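Local coordinates for uncharacterized protein Atu2773 (Agrobacterium tumefaciens, PDB 2QV5) that is of unknown function but probably acts as a divergent polysaccharide deacetylase, at residues T30-V35 against R237-V242; R51-E56 against A226-S231. All coordinates share one frame; numbering follows the deposited sequence. Where two conformers were deposited one is given.

Interaction 1. Residues T30-V35 against R237-V242; sequences TRVAIV and RGIEIV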
ATOM      1  N   THR A  30     -12.990 -15.985  -6.037  1.00 12.27           N
ATOM      2  CA  THR A  30     -11.805 -15.687  -5.221  1.00 14.13           C
ATOM      3  C   THR A  30     -11.081 -14.454  -5.783  1.00 15.56           C
ATOM      4  O   THR A  30     -10.861 -14.358  -6.988  1.00 11.70           O
ATOM      5  CB  THR A  30     -10.829 -16.905  -5.219  1.00 19.10           C
ATOM      6  OG1 THR A  30     -11.473 -18.057  -4.651  1.00 20.04           O
ATOM      7  CG2 THR A  30      -9.552 -16.607  -4.453  1.00 17.67           C
ATOM      8  N   ARG A  31     -10.730 -13.498  -4.922  1.00 12.68           N
ATOM      9  CA  ARG A  31     -10.009 -12.314  -5.389  1.00 10.31           C
ATOM     10  C   ARG A  31      -8.739 -12.122  -4.586  1.00 14.92           C
ATOM     11  O   ARG A  31      -8.698 -12.459  -3.402  1.00 10.84           O
ATOM     12  CB  ARG A  31     -10.872 -11.061  -5.255  1.00 12.60           C
ATOM     13  CG  ARG A  31     -12.102 -11.008  -6.132  1.00 12.02           C
ATOM     14  CD  ARG A  31     -12.879  -9.730  -5.869  1.00 14.66           C
ATOM     15  NE  ARG A  31     -13.445  -9.703  -4.515  1.00 19.06           N
ATOM     16  CZ  ARG A  31     -13.955  -8.618  -3.931  1.00 24.66           C
ATOM     17  NH1 ARG A  31     -13.985  -7.465  -4.575  1.00 27.77           N
ATOM     18  NH2 ARG A  31     -14.425  -8.680  -2.695  1.00 22.13           N
ATOM     19  N   VAL A  32      -7.707 -11.583  -5.231  1.00 11.71           N
ATOM     20  CA  VAL A  32      -6.422 -11.351  -4.571  1.00 11.93           C
ATOM     21  C   VAL A  32      -5.941  -9.954  -4.958  1.00 16.04           C
ATOM     22  O   VAL A  32      -6.023  -9.598  -6.127  1.00 12.77           O
ATOM     23  CB  VAL A  32      -5.367 -12.422  -5.018  1.00  8.92           C
ATOM     24  CG1 VAL A  32      -3.936 -11.969  -4.762  1.00 17.28           C
ATOM     25  CG2 VAL A  32      -5.605 -13.775  -4.323  1.00 15.43           C
ATOM     26  N   ALA A  33      -5.473  -9.160  -3.991  1.00 11.67           N
ATOM     27  CA  ALA A  33      -4.705  -7.943  -4.303  1.00 11.53           C
ATOM     28  C   ALA A  33      -3.259  -8.191  -3.910  1.00  7.61           C
ATOM     29  O   ALA A  33      -2.988  -8.881  -2.931  1.00 10.76           O
ATOM     30  CB  ALA A  33      -5.247  -6.711  -3.571  1.00  9.34           C
ATOM     31  N   ILE A  34      -2.330  -7.670  -4.703  1.00  5.58           N
ATOM     32  CA  ILE A  34      -0.898  -7.762  -4.378  1.00  6.95           C
ATOM     33  C   ILE A  34      -0.337  -6.365  -4.524  1.00  7.86           C
ATOM     34  O   ILE A  34      -0.539  -5.731  -5.562  1.00 10.27           O
ATOM     35  CB  ILE A  34      -0.111  -8.734  -5.310  1.00  6.72           C
ATOM     36  CG1 ILE A  34      -0.527 -10.192  -5.082  1.00 16.86           C
ATOM     37  CG2 ILE A  34       1.416  -8.588  -5.083  1.00  9.82           C
ATOM     38  CD1 ILE A  34      -0.303 -11.091  -6.293  1.00 21.79           C
ATOM     39  N   VAL A  35       0.319  -5.879  -3.473  1.00 10.56           N
ATOM     40  CA  VAL A  35       1.012  -4.612  -3.510  1.00  9.75           C
ATOM     41  C   VAL A  35       2.521  -4.836  -3.606  1.00  8.54           C
ATOM     42  O   VAL A  35       3.122  -5.540  -2.783  1.00 11.41           O
ATOM     43  CB  VAL A  35       0.685  -3.748  -2.265  1.00 12.76           C
ATOM     44  CG1 VAL A  35       1.292  -2.349  -2.382  1.00 15.90           C
ATOM     45  CG2 VAL A  35      -0.806  -3.667  -2.057  1.00 12.53           C
ATOM     46  N   ARG A 237      -6.742 -20.587 -12.357  1.00 25.53           N
ATOM     47  CA  ARG A 237      -7.207 -21.223 -11.126  1.00 22.67           C
ATOM     48  C   ARG A 237      -8.362 -20.467 -10.443  1.00 22.19           C
ATOM     49  O   ARG A 237      -8.532 -20.553  -9.237  1.00 23.16           O
ATOM     50  CB  ARG A 237      -6.029 -21.449 -10.170  1.00 18.43           C
ATOM     51  CG  ARG A 237      -4.988 -22.414 -10.728  1.00 27.92           C
ATOM     52  CD  ARG A 237      -3.883 -22.744  -9.724  1.00 25.72           C
ATOM     53  NE  ARG A 237      -3.387 -21.564  -9.020  1.00 26.13           N
ATOM     54  CZ  ARG A 237      -2.506 -20.698  -9.513  1.00 30.41           C
ATOM     55  NH1 ARG A 237      -2.003 -20.858 -10.731  1.00 29.89           N
ATOM     56  NH2 ARG A 237      -2.124 -19.660  -8.782  1.00 22.61           N
ATOM     57  N   GLY A 238      -9.170 -19.756 -11.226  1.00 16.67           N
ATOM     58  CA  GLY A 238     -10.334 -19.023 -10.691  1.00 19.60           C
ATOM     59  C   GLY A 238     -10.049 -17.843  -9.767  1.00 18.67           C
ATOM     60  O   GLY A 238     -10.896 -17.475  -8.946  1.00 20.36           O
ATOM     61  N   ILE A 239      -8.867 -17.245  -9.898  1.00 17.95           N
ATOM     62  CA  ILE A 239      -8.475 -16.094  -9.069  1.00 15.41           C
ATOM     63  C   ILE A 239      -8.421 -14.838  -9.925  1.00 17.83           C
ATOM     64  O   ILE A 239      -7.706 -14.808 -10.926  1.00 16.96           O
ATOM     65  CB  ILE A 239      -7.100 -16.319  -8.396  1.00 19.88           C
ATOM     66  CG1 ILE A 239      -7.188 -17.451  -7.363  1.00 23.33           C
ATOM     67  CG2 ILE A 239      -6.588 -15.039  -7.718  1.00 17.04           C
ATOM     68  CD1 ILE A 239      -5.888 -18.165  -7.154  1.00 23.76           C
ATOM     69  N   GLU A 240      -9.191 -13.822  -9.545  1.00 13.72           N
ATOM     70  CA  GLU A 240      -9.067 -12.503 -10.153  1.00 14.79           C
ATOM     71  C   GLU A 240      -8.149 -11.612  -9.307  1.00 16.11           C
ATOM     72  O   GLU A 240      -8.389 -11.416  -8.113  1.00 15.30           O
ATOM     73  CB  GLU A 240     -10.442 -11.847 -10.353  1.00 12.53           C
ATOM     74  CG  GLU A 240     -10.365 -10.478 -11.070  1.00 12.87           C
ATOM     75  CD  GLU A 240     -11.700  -9.949 -11.579  1.00 22.72           C
ATOM     76  OE1 GLU A 240     -12.748 -10.579 -11.317  1.00 27.05           O
ATOM     77  OE2 GLU A 240     -11.696  -8.897 -12.270  1.00 21.33           O
ATOM     78  N   ILE A 241      -7.094 -11.077  -9.920  1.00 11.96           N
ATOM     79  CA  ILE A 241      -6.258 -10.061  -9.235  1.00 15.10           C
ATOM     80  C   ILE A 241      -6.901  -8.678  -9.386  1.00 11.14           C
ATOM     81  O   ILE A 241      -7.152  -8.221 -10.501  1.00 15.68           O
ATOM     82  CB  ILE A 241      -4.791 -10.036  -9.762  1.00 12.19           C
ATOM     83  CG1 ILE A 241      -4.230 -11.471  -9.930  1.00 20.60           C
ATOM     84  CG2 ILE A 241      -3.903  -9.123  -8.883  1.00 16.94           C
ATOM     85  CD1 ILE A 241      -3.997 -12.236  -8.644  1.00 17.75           C
ATOM     86  N   VAL A 242      -7.216  -8.046  -8.263  1.00 12.69           N
ATOM     87  CA  VAL A 242      -7.909  -6.765  -8.272  1.00  9.91           C
ATOM     88  C   VAL A 242      -7.088  -5.724  -7.519  1.00 16.02           C
ATOM     89  O   VAL A 242      -6.228  -6.083  -6.716  1.00 11.61           O
ATOM     90  CB  VAL A 242      -9.334  -6.874  -7.652  1.00 13.33           C
ATOM     91  CG1 VAL A 242     -10.167  -7.927  -8.389  1.00  9.50           C
ATOM     92  CG2 VAL A 242      -9.277  -7.215  -6.157  1.00  9.40           C
TER
HETATM   93  O   HOH W   1     -13.361 -18.233  -8.221  1.00 21.72           O
HETATM   94  O   HOH W   2      -3.561  -5.639  -6.816  1.00 11.38           O

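Interaction 2. Residues R51-E56 against A226-S231; sequences RDLPPE and AISKWS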
ATOM      1  N   ARG A  51       7.816  -2.271 -16.107  1.00 14.50           N
ATOM      2  CA  ARG A  51       8.007  -3.122 -17.297  1.00 18.84           C
ATOM      3  C   ARG A  51       7.387  -4.524 -17.158  1.00 19.10           C
ATOM      4  O   ARG A  51       6.801  -5.046 -18.115  1.00 18.10           O
ATOM      5  CB  ARG A  51       9.509  -3.243 -17.574  1.00 20.53           C
ATOM      6  CG  ARG A  51       9.915  -3.901 -18.876  1.00 30.93           C
ATOM      7  CD  ARG A  51      11.436  -4.007 -18.911  1.00 47.74           C
ATOM      8  NE  ARG A  51      11.912  -4.965 -19.906  1.00 59.39           N
ATOM      9  CZ  ARG A  51      12.219  -6.236 -19.650  1.00 66.78           C
ATOM     10  NH1 ARG A  51      12.103  -6.725 -18.419  1.00 68.48           N
ATOM     11  NH2 ARG A  51      12.647  -7.022 -20.632  1.00 63.97           N
ATOM     12  N   ASP A  52       7.515  -5.120 -15.972  1.00 16.97           N
ATOM     13  CA  ASP A  52       7.204  -6.540 -15.775  1.00 16.37           C
ATOM     14  C   ASP A  52       5.872  -6.904 -15.118  1.00 15.88           C
ATOM     15  O   ASP A  52       5.291  -7.941 -15.450  1.00 18.83           O
ATOM     16  CB  ASP A  52       8.333  -7.241 -15.011  1.00 16.68           C
ATOM     17  CG  ASP A  52       9.627  -7.324 -15.801  1.00 26.97           C
ATOM     18  OD1 ASP A  52       9.641  -6.989 -17.008  1.00 23.72           O
ATOM     19  OD2 ASP A  52      10.644  -7.719 -15.195  1.00 28.54           O
ATOM     20  N   LEU A  53       5.408  -6.102 -14.161  1.00 17.65           N
ATOM     21  CA  LEU A  53       4.187  -6.452 -13.428  1.00 18.19           C
ATOM     22  C   LEU A  53       2.964  -6.144 -14.290  1.00 13.60           C
ATOM     23  O   LEU A  53       2.935  -5.117 -14.948  1.00 14.65           O
ATOM     24  CB  LEU A  53       4.102  -5.717 -12.080  1.00 10.85           C
ATOM     25  CG  LEU A  53       5.237  -6.028 -11.087  1.00 15.41           C
ATOM     26  CD1 LEU A  53       5.398  -4.935 -10.049  1.00 18.23           C
ATOM     27  CD2 LEU A  53       5.036  -7.371 -10.407  1.00 11.28           C
ATOM     28  N   PRO A  54       1.967  -7.051 -14.310  1.00 14.20           N
ATOM     29  CA  PRO A  54       0.697  -6.733 -14.967  1.00 12.64           C
ATOM     30  C   PRO A  54      -0.045  -5.621 -14.211  1.00 16.52           C
ATOM     31  O   PRO A  54       0.179  -5.452 -12.996  1.00 13.05           O
ATOM     32  CB  PRO A  54      -0.065  -8.063 -14.904  1.00 14.08           C
ATOM     33  CG  PRO A  54       0.509  -8.761 -13.735  1.00 17.50           C
ATOM     34  CD  PRO A  54       1.961  -8.420 -13.762  1.00 11.01           C
ATOM     35  N   PRO A  55      -0.894  -4.841 -14.922  1.00 16.57           N
ATOM     36  CA  PRO A  55      -1.584  -3.668 -14.343  1.00 17.02           C
ATOM     37  C   PRO A  55      -2.494  -3.955 -13.146  1.00  9.50           C
ATOM     38  O   PRO A  55      -2.915  -3.028 -12.458  1.00 11.45           O
ATOM     39  CB  PRO A  55      -2.429  -3.142 -15.503  1.00 19.58           C
ATOM     40  CG  PRO A  55      -2.471  -4.217 -16.502  1.00 20.94           C
ATOM     41  CD  PRO A  55      -1.197  -4.990 -16.354  1.00 17.47           C
ATOM     42  N   GLU A  56      -2.794  -5.228 -12.920  1.00  9.99           N
ATOM     43  CA  GLU A  56      -3.657  -5.646 -11.819  1.00  9.72           C
ATOM     44  C   GLU A  56      -2.920  -5.582 -10.486  1.00 10.42           C
ATOM     45  O   GLU A  56      -3.546  -5.582  -9.441  1.00 10.07           O
ATOM     46  CB  GLU A  56      -4.166  -7.066 -12.056  1.00 10.79           C
ATOM     47  CG  GLU A  56      -5.237  -7.186 -13.148  1.00 21.58           C
ATOM     48  CD  GLU A  56      -4.656  -7.364 -14.556  1.00 34.63           C
ATOM     49  OE1 GLU A  56      -3.412  -7.311 -14.727  1.00 21.19           O
ATOM     50  OE2 GLU A  56      -5.456  -7.550 -15.499  1.00 39.07           O
ATOM     51  N   ALA A 226       8.730 -13.219  -9.683  1.00 16.63           N
ATOM     52  CA  ALA A 226       7.815 -14.229  -9.140  1.00 13.79           C
ATOM     53  C   ALA A 226       6.373 -13.756  -9.154  1.00 11.08           C
ATOM     54  O   ALA A 226       5.491 -14.517  -9.515  1.00 12.84           O
ATOM     55  CB  ALA A 226       8.214 -14.628  -7.717  1.00 13.75           C
ATOM     56  N   ILE A 227       6.150 -12.502  -8.757  1.00 12.88           N
ATOM     57  CA  ILE A 227       4.810 -11.908  -8.734  1.00 12.37           C
ATOM     58  C   ILE A 227       4.262 -11.706 -10.143  1.00 16.77           C
ATOM     59  O   ILE A 227       3.110 -12.038 -10.397  1.00 14.36           O
ATOM     60  CB  ILE A 227       4.774 -10.606  -7.884  1.00 11.18           C
ATOM     61  CG1 ILE A 227       4.987 -10.957  -6.407  1.00 13.62           C
ATOM     62  CG2 ILE A 227       3.460  -9.805  -8.060  1.00 11.40           C
ATOM     63  CD1 ILE A 227       5.242  -9.784  -5.562  1.00 15.06           C
ATOM     64  N   SER A 228       5.088 -11.221 -11.069  1.00 15.89           N
ATOM     65  CA  SER A 228       4.648 -11.092 -12.466  1.00 17.06           C
ATOM     66  C   SER A 228       4.118 -12.410 -13.025  1.00 19.35           C
ATOM     67  O   SER A 228       3.015 -12.454 -13.570  1.00 16.39           O
ATOM     68  CB  SER A 228       5.771 -10.583 -13.370  1.00 15.56           C
ATOM     69  OG  SER A 228       6.186  -9.289 -12.973  1.00 28.79           O
ATOM     70  N   LYS A 229       4.905 -13.469 -12.874  1.00 16.31           N
ATOM     71  CA  LYS A 229       4.554 -14.794 -13.384  1.00 20.84           C
ATOM     72  C   LYS A 229       3.283 -15.370 -12.731  1.00 19.07           C
ATOM     73  O   LYS A 229       2.374 -15.830 -13.433  1.00 16.56           O
ATOM     74  CB  LYS A 229       5.740 -15.735 -13.183  1.00 21.51           C
ATOM     75  CG  LYS A 229       5.526 -17.163 -13.668  1.00 31.67           C
ATOM     76  CD  LYS A 229       6.689 -18.044 -13.228  1.00 40.75           C
ATOM     77  CE  LYS A 229       6.559 -19.467 -13.746  1.00 44.16           C
ATOM     78  NZ  LYS A 229       5.183 -20.016 -13.570  1.00 45.79           N
ATOM     79  N   TRP A 230       3.235 -15.345 -11.393  1.00 14.53           N
ATOM     80  CA  TRP A 230       2.091 -15.857 -10.633  1.00 12.62           C
ATOM     81  C   TRP A 230       0.770 -15.119 -10.958  1.00 16.45           C
ATOM     82  O   TRP A 230      -0.262 -15.769 -11.177  1.00 17.43           O
ATOM     83  CB  TRP A 230       2.393 -15.801  -9.128  1.00 15.41           C
ATOM     84  CG  TRP A 230       1.386 -16.532  -8.268  1.00 16.63           C
ATOM     85  CD1 TRP A 230       1.438 -17.833  -7.871  1.00 13.81           C
ATOM     86  CD2 TRP A 230       0.180 -15.989  -7.713  1.00 16.53           C
ATOM     87  NE1 TRP A 230       0.339 -18.139  -7.104  1.00 19.22           N
ATOM     88  CE2 TRP A 230      -0.450 -17.023  -6.994  1.00 14.18           C
ATOM     89  CE3 TRP A 230      -0.429 -14.727  -7.755  1.00 19.79           C
ATOM     90  CZ2 TRP A 230      -1.666 -16.838  -6.316  1.00 25.66           C
ATOM     91  CZ3 TRP A 230      -1.642 -14.544  -7.088  1.00 18.67           C
ATOM     92  CH2 TRP A 230      -2.243 -15.597  -6.376  1.00 15.94           C
ATOM     93  N   SER A 231       0.817 -13.780 -11.009  1.00 14.97           N
ATOM     94  CA  SER A 231      -0.385 -12.987 -11.272  0.50 18.24           C
ATOM     95  C   SER A 231      -0.920 -13.197 -12.688  1.00 19.35           C
ATOM     96  O   SER A 231      -2.135 -13.156 -12.900  1.00 21.03           O
ATOM     97  CB  SER A 231      -0.161 -11.495 -10.979  0.50 18.31           C
ATOM     98  OG  SER A 231       1.012 -11.014 -11.605  0.50 16.22           O
TER

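Interaction 1. Residues T30-V35 against R237-V242
V32 packs between I239 and I241 on one face of a parallel strand pair, and these three side chains form much of its apolar side. V32 and I241 run side by side in the same direction, with CD1 of I241 3.9 Å from CB of V32; the second torsion of I241 (chi2 -69°) bends CD1 towards the neighbouring strand instead of extending it. I239 meets V32 at a slant, methyl against methyl, CG2 to CG2 at 3.8 Å. T30 adds its CG2 at 3.8 Å from CG1 of I239. L203 and A207 of helix 193-210 cover V32, and W230 of helix 221-233 packs on I241.

Three backbone bonds fix this register. E240 N reaches T30 O at 3.1 Å, V32 N reaches E240 O at 3.0 Å, and V242 N reaches V32 O at 2.9 Å; E240 thus straddles R31, and V32 uses both of its polar backbone atoms. The sheet is the curled parallel one of a beta/alpha barrel, consistent with the polysaccharide deacetylase family. The short strand 239-241 takes the first part of one edge of strand 30-39, its axis inclined by 32°. Beyond it the edge passes to strand 58-62, where I34 bonds T58. At this divergence a water donates to V242 O (2.7 Å) and accepts from I34 N.

R31, E240 and V242 occupy the other side of the pair. R31 lays CD 4.1 Å from CG1 of V242, then bends at chi3 (-66°), and its guanidinium makes a cation-pi contact with W24. The E240 carboxylate turns instead to the hydroxyl of S25.

Interaction 2. Residues R51-E56 against A226-S231
L53 and S228 bring the chain just past helix 43-52 against helix 221-233, their CA atoms 4.8 Å apart. The dense part of the contact is the CD2 methyl of L53, which meets two successive residues of the helix: it lies 3.7 Å from CG2 of I227, the two side chains passing at an angle, and 3.4 Å from OG of S228. The same OG sits 3.0 Å from D52 O, although its hydrogen bond goes to I224 O one turn back; a chi1 of -62° places the hydroxyl beside its own backbone N, facing that preceding turn. D52 O receives a hydrogen bond from R232 NH2, so a helix 221-233 side chain holds the last turn of helix 43-52.

P54 extends the buried patch. Its CD is 4.0 Å from S228 CA, and its CG faces CB of S231 at 3.9 Å. S231 has two conformers, which leaves the closeness of its hydroxyl to the proline ring doubtful; its backbone N bonds I227 O as the helix requires.

Towards solvent the contact thins out. The D52 carboxylate turns from S228 to R51, OD1 to NH1 at 2.8 Å, with K48 as a second cationic partner; of the D52 side chain, CB is the part that approaches S228, 3.6 Å from OG. Joined here are two outer elements of a parallel beta/alpha barrel: the helix-to-strand turn of the beta-alpha-beta unit from strand 30-39 to strand 58-62, and the helix following strand 212-218.

Interaction 1 and interaction 2 have centres 12 Å apart and touch each other directly. W230, on helix 221-233, bridges them: its CZ3 lies 3.6 Å from CD1 of I241 and 3.8 Å from CD1 of I34, all three residues being buried, so both strands of 30-35/237-242 rest on the helix of 51-56/226-231. A second junction brings E56 CG to 3.4 Å from I241 O. In the sequence, helix 43-52 follows strand 30-39 and helix 221-233 precedes strand 239-241; interaction 2 is nested inside the loop closed by interaction 1. No metal or ligand lies among the residues of either contact, and a link to an active site remains open.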